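Local atomic coordinates of protocadherin gamma-B3 (Homo sapiens, PDB entry 5K8R), a protein that is a potential calcium-dependent cell-adhesion protein of the clustered protocadherins and may help establish and maintain specific neuronal connections in the brain. Residues Y140-D145 and P162-K167; N208-T213 and A245-A250; V234-M239 and V289-G294; Q260-D265 and G269-I274. One frame throughout, in Å; residues are numbered along the deposited sequence.

Interaction 1: Y140-D145 and P162-K167; sequences YYLSPD and PELVLK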
loop_
_atom_site.group_PDB
_atom_site.type_symbol
_atom_site.label_atom_id
_atom_site.label_comp_id
_atom_site.label_asym_id
_atom_site.label_seq_id
_atom_site.Cartn_x
_atom_site.Cartn_y
_atom_site.Cartn_z
ATOM N N TYR A 140 19.452 10.385 -28.107
ATOM C CA TYR A 140 18.832 10.902 -26.896
ATOM C C TYR A 140 19.890 11.275 -25.867
ATOM O O TYR A 140 20.893 10.575 -25.706
ATOM C CB TYR A 140 17.861 9.878 -26.306
ATOM C CG TYR A 140 16.715 9.545 -27.232
ATOM C CD1 TYR A 140 15.559 10.315 -27.242
ATOM C CD2 TYR A 140 16.792 8.468 -28.105
ATOM C CE1 TYR A 140 14.510 10.017 -28.092
ATOM C CE2 TYR A 140 15.749 8.163 -28.958
ATOM C CZ TYR A 140 14.611 8.941 -28.948
ATOM O OH TYR A 140 13.569 8.641 -29.794
ATOM N N TYR A 141 19.653 12.386 -25.171
ATOM C CA TYR A 141 20.552 12.880 -24.138
ATOM C C TYR A 141 19.733 13.323 -22.938
ATOM O O TYR A 141 18.743 14.045 -23.093
ATOM C CB TYR A 141 21.403 14.050 -24.648
ATOM C CG TYR A 141 22.226 13.738 -25.876
ATOM C CD1 TYR A 141 23.508 13.217 -25.762
ATOM C CD2 TYR A 141 21.726 13.975 -27.150
ATOM C CE1 TYR A 141 24.265 12.934 -26.881
ATOM C CE2 TYR A 141 22.476 13.695 -28.276
ATOM C CZ TYR A 141 23.746 13.175 -28.136
ATOM O OH TYR A 141 24.499 12.896 -29.252
ATOM N N LEU A 142 20.145 12.894 -21.750
ATOM C CA LEU A 142 19.515 13.307 -20.504
ATOM C C LEU A 142 20.405 14.327 -19.809
ATOM O O LEU A 142 21.620 14.125 -19.702
ATOM C CB LEU A 142 19.272 12.110 -19.584
ATOM C CG LEU A 142 18.556 12.411 -18.265
ATOM C CD1 LEU A 142 17.070 12.630 -18.499
ATOM C CD2 LEU A 142 18.789 11.302 -17.250
ATOM N N SER A 143 19.802 15.417 -19.348
ATOM C CA SER A 143 20.557 16.416 -18.611
ATOM C C SER A 143 21.086 15.806 -17.314
ATOM O O SER A 143 20.409 14.971 -16.701
ATOM C CB SER A 143 19.683 17.634 -18.309
ATOM O OG SER A 143 19.220 18.232 -19.508
ATOM N N PRO A 144 22.286 16.186 -16.878
ATOM C CA PRO A 144 22.878 15.556 -15.690
ATOM C C PRO A 144 22.004 15.730 -14.456
ATOM O O PRO A 144 21.528 16.827 -14.156
ATOM C CB PRO A 144 24.220 16.283 -15.539
ATOM C CG PRO A 144 24.537 16.775 -16.912
ATOM C CD PRO A 144 23.216 17.125 -17.530
ATOM N N ASP A 145 21.793 14.624 -13.740
ATOM C CA ASP A 145 21.015 14.595 -12.514
ATOM C C ASP A 145 21.706 13.651 -11.537
ATOM O O ASP A 145 22.198 12.589 -11.947
ATOM C CB ASP A 145 19.574 14.131 -12.762
ATOM C CG ASP A 145 18.688 14.294 -11.542
ATOM O OD1 ASP A 145 18.651 13.369 -10.703
ATOM O OD2 ASP A 145 18.029 15.350 -11.422
ATOM N N PRO A 162 15.383 5.330 -25.744
ATOM C CA PRO A 162 16.053 5.580 -24.465
ATOM C C PRO A 162 15.388 4.876 -23.293
ATOM O O PRO A 162 14.214 4.495 -23.359
ATOM C CB PRO A 162 15.949 7.101 -24.327
ATOM C CG PRO A 162 14.616 7.409 -24.956
ATOM C CD PRO A 162 14.397 6.380 -26.057
ATOM N N GLU A 163 16.141 4.708 -22.209
ATOM C CA GLU A 163 15.636 4.158 -20.961
ATOM C C GLU A 163 16.260 4.918 -19.803
ATOM O O GLU A 163 17.462 5.202 -19.812
ATOM C CB GLU A 163 15.943 2.660 -20.826
ATOM C CG GLU A 163 15.109 1.760 -21.719
ATOM C CD GLU A 163 15.434 0.290 -21.527
ATOM O OE1 GLU A 163 16.527 -0.015 -21.006
ATOM O OE2 GLU A 163 14.595 -0.559 -21.895
ATOM N N LEU A 164 15.436 5.250 -18.816
ATOM C CA LEU A 164 15.917 5.914 -17.615
ATOM C C LEU A 164 16.465 4.879 -16.643
ATOM O O LEU A 164 15.869 3.817 -16.449
ATOM C CB LEU A 164 14.785 6.708 -16.963
ATOM C CG LEU A 164 15.157 7.789 -15.951
ATOM C CD1 LEU A 164 15.938 8.904 -16.630
ATOM C CD2 LEU A 164 13.904 8.335 -15.284
ATOM N N VAL A 165 17.611 5.180 -16.039
ATOM C CA VAL A 165 18.260 4.255 -15.117
ATOM C C VAL A 165 18.530 4.973 -13.802
ATOM O O VAL A 165 18.935 6.141 -13.786
ATOM C CB VAL A 165 19.561 3.665 -15.712
ATOM C CG1 VAL A 165 20.545 4.761 -16.079
ATOM C CG2 VAL A 165 20.193 2.670 -14.748
ATOM N N LEU A 166 18.287 4.273 -12.698
ATOM C CA LEU A 166 18.489 4.813 -11.361
ATOM C C LEU A 166 19.890 4.450 -10.881
ATOM O O LEU A 166 20.221 3.266 -10.762
ATOM C CB LEU A 166 17.434 4.262 -10.401
ATOM C CG LEU A 166 17.386 4.849 -8.991
ATOM C CD1 LEU A 166 16.765 6.235 -9.020
ATOM C CD2 LEU A 166 16.622 3.928 -8.051
ATOM N N LYS A 167 20.709 5.466 -10.607
ATOM C CA LYS A 167 22.062 5.244 -10.119
ATOM C C LYS A 167 22.237 5.574 -8.643
ATOM O O LYS A 167 23.265 5.209 -8.064
ATOM C CB LYS A 167 23.068 6.060 -10.946
ATOM C CG LYS A 167 22.822 7.556 -10.940
ATOM C CD LYS A 167 23.915 8.285 -11.702
ATOM C CE LYS A 167 23.680 9.785 -11.707
ATOM N NZ LYS A 167 24.743 10.512 -12.453
#
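Tyr-140 and Pro-162 supply the CH-pi part of this contact, which spans the two facing sheets of the second cadherin repeat. The pyrrolidine lies over one face of the phenol ring, with Pro-162 CD 3.7 Å from the centroid of the Tyr-140 ring and only 14° off its normal. CG anti to the carbonyl carbon (chi1 -62°) carries the ring to the proline, and chi2 near -87° turns its face to it. Its hydroxyl is hydrogen-bonded to Ser-126 OG and Ala-127 N, so the polar end of this buried residue is satisfied outside the two segments.

Purely aliphatic packing follows two residues on. Leu-142 and Leu-164 meet at about a right angle, one methyl against one methyl, Leu-142 CD2 lying 3.8 Å from Leu-164 CD1; Leu-180 of strand 177-186 also packs on Leu-164.

A polar fringe closes the far end. The extended chain of Lys-167 brings its CE to 3.2 Å from the backbone O of Asp-145, while the carboxylate of Asp-145 turns to the backbone N of His-147.

No clear hydrogen bond joins the two segments, which implies that the sheets are held together here mainly by apolar side chains, with lysine and aspartate confined to the margin.

Interaction 2: N208-T213 and A245-A250; sequences NPPVFT and AEIIYA. With CA (calcium ion), chain H.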
loop_
_atom_site.group_PDB
_atom_site.type_symbol
_atom_site.label_atom_id
_atom_site.label_comp_id
_atom_site.label_asym_id
_atom_site.label_seq_id
_atom_site.Cartn_x
_atom_site.Cartn_y
_atom_site.Cartn_z
ATOM N N ASN A 208 9.608 3.788 7.168
ATOM C CA ASN A 208 9.823 4.525 8.412
ATOM C C ASN A 208 8.851 4.023 9.469
ATOM O O ASN A 208 7.628 4.233 9.331
ATOM C CB ASN A 208 9.655 6.026 8.198
ATOM C CG ASN A 208 10.760 6.622 7.350
ATOM O OD1 ASN A 208 11.842 6.928 7.850
ATOM N ND2 ASN A 208 10.493 6.792 6.060
ATOM N N PRO A 209 9.328 3.360 10.518
ATOM C CA PRO A 209 8.435 2.943 11.606
ATOM C C PRO A 209 8.033 4.135 12.455
ATOM O O PRO A 209 8.664 5.200 12.380
ATOM C CB PRO A 209 9.293 1.952 12.410
ATOM C CG PRO A 209 10.455 1.608 11.517
ATOM C CD PRO A 209 10.687 2.826 10.687
ATOM N N PRO A 210 6.981 4.005 13.264
ATOM C CA PRO A 210 6.639 5.086 14.195
ATOM C C PRO A 210 7.736 5.278 15.232
ATOM O O PRO A 210 8.453 4.342 15.592
ATOM C CB PRO A 210 5.335 4.603 14.841
ATOM C CG PRO A 210 4.782 3.596 13.884
ATOM C CD PRO A 210 5.975 2.929 13.274
ATOM N N VAL A 211 7.866 6.515 15.708
ATOM C CA VAL A 211 8.878 6.880 16.693
ATOM C C VAL A 211 8.198 7.661 17.809
ATOM O O VAL A 211 7.676 8.757 17.574
ATOM C CB VAL A 211 10.018 7.706 16.077
ATOM C CG1 VAL A 211 10.921 8.257 17.169
ATOM C CG2 VAL A 211 10.817 6.861 15.095
ATOM N N PHE A 212 8.207 7.101 19.016
ATOM C CA PHE A 212 7.655 7.801 20.167
ATOM C C PHE A 212 8.560 8.957 20.569
ATOM O O PHE A 212 9.789 8.860 20.502
ATOM C CB PHE A 212 7.480 6.846 21.346
ATOM C CG PHE A 212 6.207 6.054 21.303
ATOM C CD1 PHE A 212 4.994 6.654 21.601
ATOM C CD2 PHE A 212 6.221 4.707 20.980
ATOM C CE1 PHE A 212 3.818 5.929 21.567
ATOM C CE2 PHE A 212 5.049 3.977 20.945
ATOM C CZ PHE A 212 3.847 4.589 21.242
ATOM N N THR A 213 7.940 10.061 20.993
ATOM C CA THR A 213 8.712 11.214 21.443
ATOM C C THR A 213 9.455 10.921 22.740
ATOM O O THR A 213 10.482 11.549 23.020
ATOM C CB THR A 213 7.796 12.425 21.620
ATOM O OG1 THR A 213 6.861 12.169 22.675
ATOM C CG2 THR A 213 7.035 12.704 20.336
ATOM N N ALA A 245 1.464 6.463 7.391
ATOM C CA ALA A 245 1.716 7.358 8.509
ATOM C C ALA A 245 0.612 7.363 9.557
ATOM O O ALA A 245 0.829 7.899 10.649
ATOM C CB ALA A 245 1.933 8.795 8.008
ATOM N N GLU A 246 -0.555 6.792 9.264
ATOM C CA GLU A 246 -1.635 6.728 10.241
ATOM C C GLU A 246 -1.243 5.787 11.374
ATOM O O GLU A 246 -0.950 4.611 11.139
ATOM C CB GLU A 246 -2.926 6.258 9.577
ATOM C CG GLU A 246 -3.412 7.159 8.455
ATOM C CD GLU A 246 -4.694 6.656 7.821
ATOM O OE1 GLU A 246 -5.217 5.618 8.278
ATOM O OE2 GLU A 246 -5.179 7.298 6.866
ATOM N N ILE A 247 -1.247 6.300 12.602
ATOM C CA ILE A 247 -0.748 5.576 13.767
ATOM C C ILE A 247 -1.911 5.268 14.699
ATOM O O ILE A 247 -2.718 6.153 15.011
ATOM C CB ILE A 247 0.342 6.379 14.496
ATOM C CG1 ILE A 247 1.561 6.560 13.591
ATOM C CG2 ILE A 247 0.731 5.697 15.799
ATOM C CD1 ILE A 247 2.646 7.421 14.193
ATOM N N ILE A 248 -1.939 4.030 15.189
ATOM C CA ILE A 248 -2.944 3.564 16.141
ATOM C C ILE A 248 -2.237 3.110 17.425
ATOM O O ILE A 248 -1.379 2.229 17.390
ATOM C CB ILE A 248 -3.770 2.397 15.572
ATOM C CG1 ILE A 248 -2.863 1.206 15.258
ATOM C CG2 ILE A 248 -4.528 2.837 14.330
ATOM C CD1 ILE A 248 -3.617 -0.057 14.898
ATOM N N TYR A 249 -2.598 3.722 18.551
ATOM C CA TYR A 249 -2.004 3.416 19.843
ATOM C C TYR A 249 -2.884 2.427 20.596
ATOM O O TYR A 249 -4.110 2.435 20.463
ATOM C CB TYR A 249 -1.826 4.684 20.681
ATOM C CG TYR A 249 -1.081 5.800 19.986
ATOM C CD1 TYR A 249 0.299 5.908 20.087
ATOM C CD2 TYR A 249 -1.759 6.753 19.237
ATOM C CE1 TYR A 249 0.984 6.930 19.459
ATOM C CE2 TYR A 249 -1.083 7.780 18.605
ATOM C CZ TYR A 249 0.288 7.863 18.718
ATOM O OH TYR A 249 0.966 8.882 18.090
ATOM N N ALA A 250 -2.247 1.578 21.399
ATOM C CA ALA A 250 -2.992 0.597 22.175
ATOM C C ALA A 250 -2.152 0.139 23.356
ATOM O O ALA A 250 -0.921 0.186 23.314
ATOM C CB ALA A 250 -3.401 -0.606 21.317
HETATM CA CA CA H . 5.447 4.399 8.427
#
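The calcium-binding linker between the second and third cadherin repeats passes through Asn-208 into strand 211-212, and residues 208-213 pack on 245-250 by two apolar pairs, Pro-210 with Ile-247 and Phe-212 with Tyr-249. At the metal end the backbone O of Asn-208 binds the calcium ion at 2.4 Å; Asn-206, Asp-238, Asp-240, Asn-244 and Asp-293 complete this site. Two residues on, the contact becomes apolar: Ile-247 reaches out with its terminal methyl, and Ile-247 CD1 stops 3.9 Å from Pro-210 CB. Its other branch, CG2, lies over the rim of one face of the Tyr-249 ring, so the isoleucine packs on two neighbours at once.

The aromatic pair is oblique. The side chains of Phe-212 and Tyr-249 come in from opposite directions and pass alongside, their planes at 50° and their centroids 5.9 Å apart, and Phe-212 CE1 comes to 3.7 Å from Tyr-249 CE1, at the edge of the tyrosine ring. In both residues CG stands anti to the carbonyl carbon (chi1 -83° in Phe-212), which swings the ring ends together although neither CB points directly across. The tyrosine hydroxyl is hydrogen-bonded to the backbone N of Ala-236. An alanine in place of Phe-212 would take away the whole ring and would probably leave a gap beside the CD1-CE1 edge of Tyr-249.

Around the pair, Val-234 of strand 230-237 touches both rings, Val-289 and Ala-291 of strand 284-292 pack on Phe-212, and Ala-299 and Cys-301 of strand 298-308 cover the phenylalanine further.

Interaction 3: V234-M239 and V289-G294; sequences VMAIDM and VEAKDG. With CA (calcium ion), chain H.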
loop_
_atom_site.group_PDB
_atom_site.type_symbol
_atom_site.label_atom_id
_atom_site.label_comp_id
_atom_site.label_asym_id
_atom_site.label_seq_id
_atom_site.Cartn_x
_atom_site.Cartn_y
_atom_site.Cartn_z
ATOM N N VAL A 234 0.432 10.265 24.903
ATOM C CA VAL A 234 1.594 9.786 24.169
ATOM C C VAL A 234 1.569 10.339 22.748
ATOM O O VAL A 234 0.559 10.857 22.263
ATOM C CB VAL A 234 1.656 8.250 24.171
ATOM C CG1 VAL A 234 1.576 7.719 25.597
ATOM C CG2 VAL A 234 0.550 7.667 23.311
ATOM N N MET A 235 2.709 10.233 22.074
ATOM C CA MET A 235 2.857 10.796 20.739
ATOM C C MET A 235 3.884 9.987 19.963
ATOM O O MET A 235 4.984 9.732 20.462
ATOM C CB MET A 235 3.283 12.268 20.805
ATOM C CG MET A 235 3.472 12.926 19.441
ATOM S SD MET A 235 1.920 13.164 18.555
ATOM C CE MET A 235 2.507 14.022 17.098
ATOM N N ALA A 236 3.516 9.594 18.745
ATOM C CA ALA A 236 4.402 8.889 17.831
ATOM C C ALA A 236 4.416 9.623 16.499
ATOM O O ALA A 236 3.377 10.102 16.035
ATOM C CB ALA A 236 3.966 7.432 17.626
ATOM N N ILE A 237 5.596 9.711 15.889
ATOM C CA ILE A 237 5.795 10.441 14.642
ATOM C C ILE A 237 6.186 9.448 13.557
ATOM O O ILE A 237 7.045 8.585 13.777
ATOM C CB ILE A 237 6.867 11.537 14.794
ATOM C CG1 ILE A 237 6.486 12.501 15.919
ATOM C CG2 ILE A 237 7.060 12.287 13.484
ATOM C CD1 ILE A 237 7.503 13.593 16.158
ATOM N N ASP A 238 5.553 9.568 12.390
ATOM C CA ASP A 238 5.844 8.719 11.240
ATOM C C ASP A 238 6.122 9.619 10.046
ATOM O O ASP A 238 5.248 10.387 9.631
ATOM C CB ASP A 238 4.681 7.766 10.949
ATOM C CG ASP A 238 5.101 6.562 10.129
ATOM O OD1 ASP A 238 5.883 6.729 9.169
ATOM O OD2 ASP A 238 4.648 5.442 10.449
ATOM N N MET A 239 7.324 9.530 9.525
ATOM C CA MET A 239 7.732 10.337 8.418
ATOM C C MET A 239 7.110 10.008 7.075
ATOM O O MET A 239 7.238 10.770 6.175
ATOM C CB MET A 239 9.238 10.291 8.306
ATOM C CG MET A 239 9.962 10.965 9.439
ATOM S SD MET A 239 9.238 12.547 9.778
ATOM C CE MET A 239 10.472 13.282 10.813
ATOM N N VAL A 289 2.839 0.498 25.889
ATOM C CA VAL A 289 2.064 1.150 24.840
ATOM C C VAL A 289 2.683 0.811 23.490
ATOM O O VAL A 289 3.906 0.895 23.322
ATOM C CB VAL A 289 1.999 2.675 25.047
ATOM C CG1 VAL A 289 1.295 3.343 23.875
ATOM C CG2 VAL A 289 1.290 3.000 26.353
ATOM N N GLU A 290 1.835 0.431 22.538
ATOM C CA GLU A 290 2.237 0.069 21.188
ATOM C C GLU A 290 1.629 1.045 20.189
ATOM O O GLU A 290 0.464 1.438 20.320
ATOM C CB GLU A 290 1.797 -1.360 20.847
ATOM C CG GLU A 290 2.022 -1.762 19.396
ATOM C CD GLU A 290 1.285 -3.032 19.022
ATOM O OE1 GLU A 290 0.316 -3.388 19.725
ATOM O OE2 GLU A 290 1.675 -3.677 18.027
ATOM N N ALA A 291 2.427 1.431 19.195
ATOM C CA ALA A 291 1.984 2.273 18.093
ATOM C C ALA A 291 2.233 1.542 16.782
ATOM O O ALA A 291 3.349 1.072 16.532
ATOM C CB ALA A 291 2.710 3.620 18.094
ATOM N N LYS A 292 1.196 1.442 15.954
ATOM C CA LYS A 292 1.280 0.767 14.667
ATOM C C LYS A 292 0.905 1.727 13.547
ATOM O O LYS A 292 0.177 2.700 13.761
ATOM C CB LYS A 292 0.363 -0.463 14.619
ATOM C CG LYS A 292 0.716 -1.553 15.614
ATOM C CD LYS A 292 -0.316 -2.669 15.589
ATOM C CE LYS A 292 -0.465 -3.255 14.193
ATOM N NZ LYS A 292 -1.510 -4.317 14.146
ATOM N N ASP A 293 1.407 1.447 12.348
ATOM C CA ASP A 293 1.055 2.217 11.166
ATOM C C ASP A 293 0.295 1.332 10.177
ATOM O O ASP A 293 -0.099 0.202 10.495
ATOM C CB ASP A 293 2.306 2.847 10.538
ATOM C CG ASP A 293 3.362 1.824 10.151
ATOM O OD1 ASP A 293 3.101 0.607 10.253
ATOM O OD2 ASP A 293 4.460 2.247 9.729
ATOM N N GLY A 294 0.086 1.854 8.967
ATOM C CA GLY A 294 -0.646 1.097 7.963
ATOM C C GLY A 294 0.112 -0.120 7.468
ATOM O O GLY A 294 -0.490 -1.161 7.186
HETATM CA CA CA H . 5.447 4.399 8.427
#
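Asp-238 and Asp-293 reach across to one calcium ion with side chains at about a right angle, their carboxylate planes 32° apart. They bind it differently. Asp-238 is bidentate, OD1 lying 2.5 Å and OD2 2.4 Å from the calcium ion, whereas Asp-293 gives OD2 alone, at 2.7 Å. Asp-293 CG sits between its backbone N and carbonyl carbon (chi1 58°), a torsion that aims OD2 at the metal; OD1 makes a weak hydrogen bond to the backbone N of His-297. Asp-238 OD2 and Asp-293 OD2 stand 3.3 Å apart, and the shared cation probably offsets the repulsion expected between two such oxygens.

Away from the metal the partners point at each other in pairs and become apolar. Ala-236 CB faces Ala-291 CB at 4.0 Å, methyl to methyl, and the branches Val-234 CG2 and Val-289 CG1 approach more loosely, at 4.4 Å. Phe-212 packs on both valines, while Ile-247 touches the two alanines and Asp-238.

The touching parts, 234-238 and 289-293, run 24° apart in the same general direction, on strands 230-237 and 284-292 of opposing sheets, and lead to two aspartates at one metal, as is characteristic of the cadherin beta-sandwich with calcium bound at the junction between successive repeats.

Interaction 4: Q260-D265 and G269-I274; sequences QLFKLD and GELTTI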
loop_
_atom_site.group_PDB
_atom_site.type_symbol
_atom_site.label_atom_id
_atom_site.label_comp_id
_atom_site.label_asym_id
_atom_site.label_seq_id
_atom_site.Cartn_x
_atom_site.Cartn_y
_atom_site.Cartn_z
ATOM N N GLN A 260 -10.105 -1.860 33.425
ATOM C CA GLN A 260 -11.271 -1.181 33.971
ATOM C C GLN A 260 -10.931 0.164 34.601
ATOM O O GLN A 260 -11.809 0.788 35.207
ATOM C CB GLN A 260 -11.960 -2.073 35.006
ATOM C CG GLN A 260 -12.524 -3.364 34.442
ATOM C CD GLN A 260 -13.714 -3.132 33.532
ATOM O OE1 GLN A 260 -13.646 -3.383 32.330
ATOM N NE2 GLN A 260 -14.815 -2.658 34.105
ATOM N N LEU A 261 -9.687 0.619 34.482
ATOM C CA LEU A 261 -9.247 1.857 35.115
ATOM C C LEU A 261 -8.770 2.912 34.132
ATOM O O LEU A 261 -9.063 4.095 34.318
ATOM C CB LEU A 261 -8.128 1.564 36.127
ATOM C CG LEU A 261 -8.531 1.547 37.602
ATOM C CD1 LEU A 261 -8.974 2.932 38.046
ATOM C CD2 LEU A 261 -9.628 0.525 37.860
ATOM N N PHE A 262 -8.041 2.525 33.089
ATOM C CA PHE A 262 -7.474 3.477 32.149
ATOM C C PHE A 262 -7.919 3.158 30.727
ATOM O O PHE A 262 -8.296 2.027 30.405
ATOM C CB PHE A 262 -5.942 3.493 32.228
ATOM C CG PHE A 262 -5.411 3.935 33.562
ATOM C CD1 PHE A 262 -5.393 5.276 33.904
ATOM C CD2 PHE A 262 -4.930 3.009 34.472
ATOM C CE1 PHE A 262 -4.906 5.686 35.131
ATOM C CE2 PHE A 262 -4.441 3.413 35.700
ATOM C CZ PHE A 262 -4.429 4.754 36.030
ATOM N N LYS A 263 -7.869 4.183 29.878
ATOM C CA LYS A 263 -8.268 4.079 28.482
ATOM C C LYS A 263 -7.295 4.876 27.629
ATOM O O LYS A 263 -6.970 6.020 27.961
ATOM C CB LYS A 263 -9.698 4.592 28.274
ATOM C CG LYS A 263 -10.104 4.742 26.815
ATOM C CD LYS A 263 -11.488 5.358 26.686
ATOM C CE LYS A 263 -11.848 5.610 25.231
ATOM N NZ LYS A 263 -11.839 4.355 24.429
ATOM N N LEU A 264 -6.833 4.272 26.536
ATOM C CA LEU A 264 -5.912 4.911 25.603
ATOM C C LEU A 264 -6.609 5.067 24.260
ATOM O O LEU A 264 -6.984 4.071 23.633
ATOM C CB LEU A 264 -4.626 4.097 25.451
ATOM C CG LEU A 264 -3.558 4.686 24.526
ATOM C CD1 LEU A 264 -3.056 6.016 25.064
ATOM C CD2 LEU A 264 -2.406 3.709 24.340
ATOM N N ASP A 265 -6.780 6.313 23.824
ATOM C CA ASP A 265 -7.429 6.583 22.548
ATOM C C ASP A 265 -6.567 6.064 21.405
ATOM O O ASP A 265 -5.358 6.315 21.359
ATOM C CB ASP A 265 -7.683 8.082 22.393
ATOM C CG ASP A 265 -8.669 8.401 21.281
ATOM O OD1 ASP A 265 -8.504 7.886 20.156
ATOM O OD2 ASP A 265 -9.618 9.172 21.538
ATOM N N GLY A 269 -4.176 9.146 20.961
ATOM C CA GLY A 269 -3.165 8.672 21.885
ATOM C C GLY A 269 -3.262 9.268 23.266
ATOM O O GLY A 269 -2.332 9.121 24.065
ATOM N N GLU A 270 -4.364 9.945 23.568
ATOM C CA GLU A 270 -4.549 10.573 24.866
ATOM C C GLU A 270 -4.992 9.534 25.886
ATOM O O GLU A 270 -5.986 8.832 25.678
ATOM C CB GLU A 270 -5.580 11.696 24.771
ATOM C CG GLU A 270 -5.904 12.337 26.107
ATOM C CD GLU A 270 -6.980 13.396 26.004
ATOM O OE1 GLU A 270 -7.284 13.834 24.875
ATOM O OE2 GLU A 270 -7.527 13.788 27.055
ATOM N N LEU A 271 -4.254 9.439 26.987
ATOM C CA LEU A 271 -4.585 8.511 28.060
ATOM C C LEU A 271 -5.518 9.195 29.052
ATOM O O LEU A 271 -5.259 10.323 29.481
ATOM C CB LEU A 271 -3.314 8.026 28.761
ATOM C CG LEU A 271 -3.271 6.588 29.287
ATOM C CD1 LEU A 271 -1.856 6.234 29.710
ATOM C CD2 LEU A 271 -4.233 6.392 30.446
ATOM N N THR A 272 -6.604 8.512 29.404
ATOM C CA THR A 272 -7.576 9.014 30.363
ATOM C C THR A 272 -7.913 7.911 31.355
ATOM O O THR A 272 -7.535 6.749 31.183
ATOM C CB THR A 272 -8.855 9.512 29.673
ATOM O OG1 THR A 272 -9.412 8.457 28.878
ATOM C CG2 THR A 272 -8.561 10.715 28.784
ATOM N N THR A 273 -8.631 8.287 32.406
ATOM C CA THR A 273 -9.112 7.335 33.394
ATOM C C THR A 273 -10.586 7.037 33.152
ATOM O O THR A 273 -11.347 7.896 32.700
ATOM C CB THR A 273 -8.920 7.866 34.817
ATOM O OG1 THR A 273 -9.750 9.017 35.018
ATOM C CG2 THR A 273 -7.466 8.248 35.054
ATOM N N ILE A 274 -10.980 5.801 33.448
ATOM C CA ILE A 274 -12.380 5.400 33.386
ATOM C C ILE A 274 -12.899 4.878 34.716
ATOM O O ILE A 274 -14.118 4.692 34.856
ATOM C CB ILE A 274 -12.623 4.352 32.277
ATOM C CG1 ILE A 274 -11.804 3.088 32.543
ATOM C CG2 ILE A 274 -12.289 4.933 30.913
ATOM C CD1 ILE A 274 -11.940 2.036 31.465
#
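Phe-262 and Thr-273 face each other as a non-hydrogen-bonded pair in an antiparallel beta hairpin, strands 262-264 and 270-273, of the third cadherin repeat. The phenylalanine starts close to its partner strand: Phe-262 CB lies 3.8 Å from Leu-271 CD2 and equally near the backbone O of Thr-272. CG still touches that leucine methyl. From CD1 onward the contact passes to Thr-273, and Phe-262 CE1 ends 3.6 Å from Thr-273 CG2. Both methyls approach the ring obliquely, while the O of Thr-272 lies at its edge, near the plane. Since CG is anti to the carbonyl carbon (chi1 -63°), the ring extends past Thr-273 toward the sandwich interior, where Tyr-285 meets it edge-to-face and Ile-305 packs on it. A serine in its place would probably leave Thr-273 CG2 and Leu-271 CD2 without their aromatic partner and open a gap before Tyr-285.

Lys-263 and Thr-272 form the hydrogen-bonded pair, their side chains on the other face of the sheet. Both backbone bonds measure 2.9 Å, between Lys-263 N and Thr-272 O and between Thr-272 N and Lys-263 O. Ile-274 CG2 packs 3.7 Å from Lys-263 CB. At the open end of the hairpin, away from the turn, Ile-274 N donates to Leu-261 O at 2.7 Å in a nearly straight bond (174°), with the nitrogen above the carbonyl plane.

Overall arrangement
Interactions 2 and 3 share one calcium ion and nearly one centre, about 1 Å apart; their segments alternate along the chain, and both are buried. Each passes from metal ligation to apolar packing, the aromatic pair of one lying beside the small aliphatic pairs of the other. Interaction 4, about 17 Å from interaction 3 between centres, is nested inside the loop that interaction 3 closes. It differs in kind, being a partly exposed hairpin within one sheet, knit by backbone hydrogen bonds, although its strand 270-273 lies next to strand 230-237 of interaction 3 in that sheet. Interaction 1, between sheets like interaction 3 but partly buried, belongs to the preceding repeat and touches none of the others.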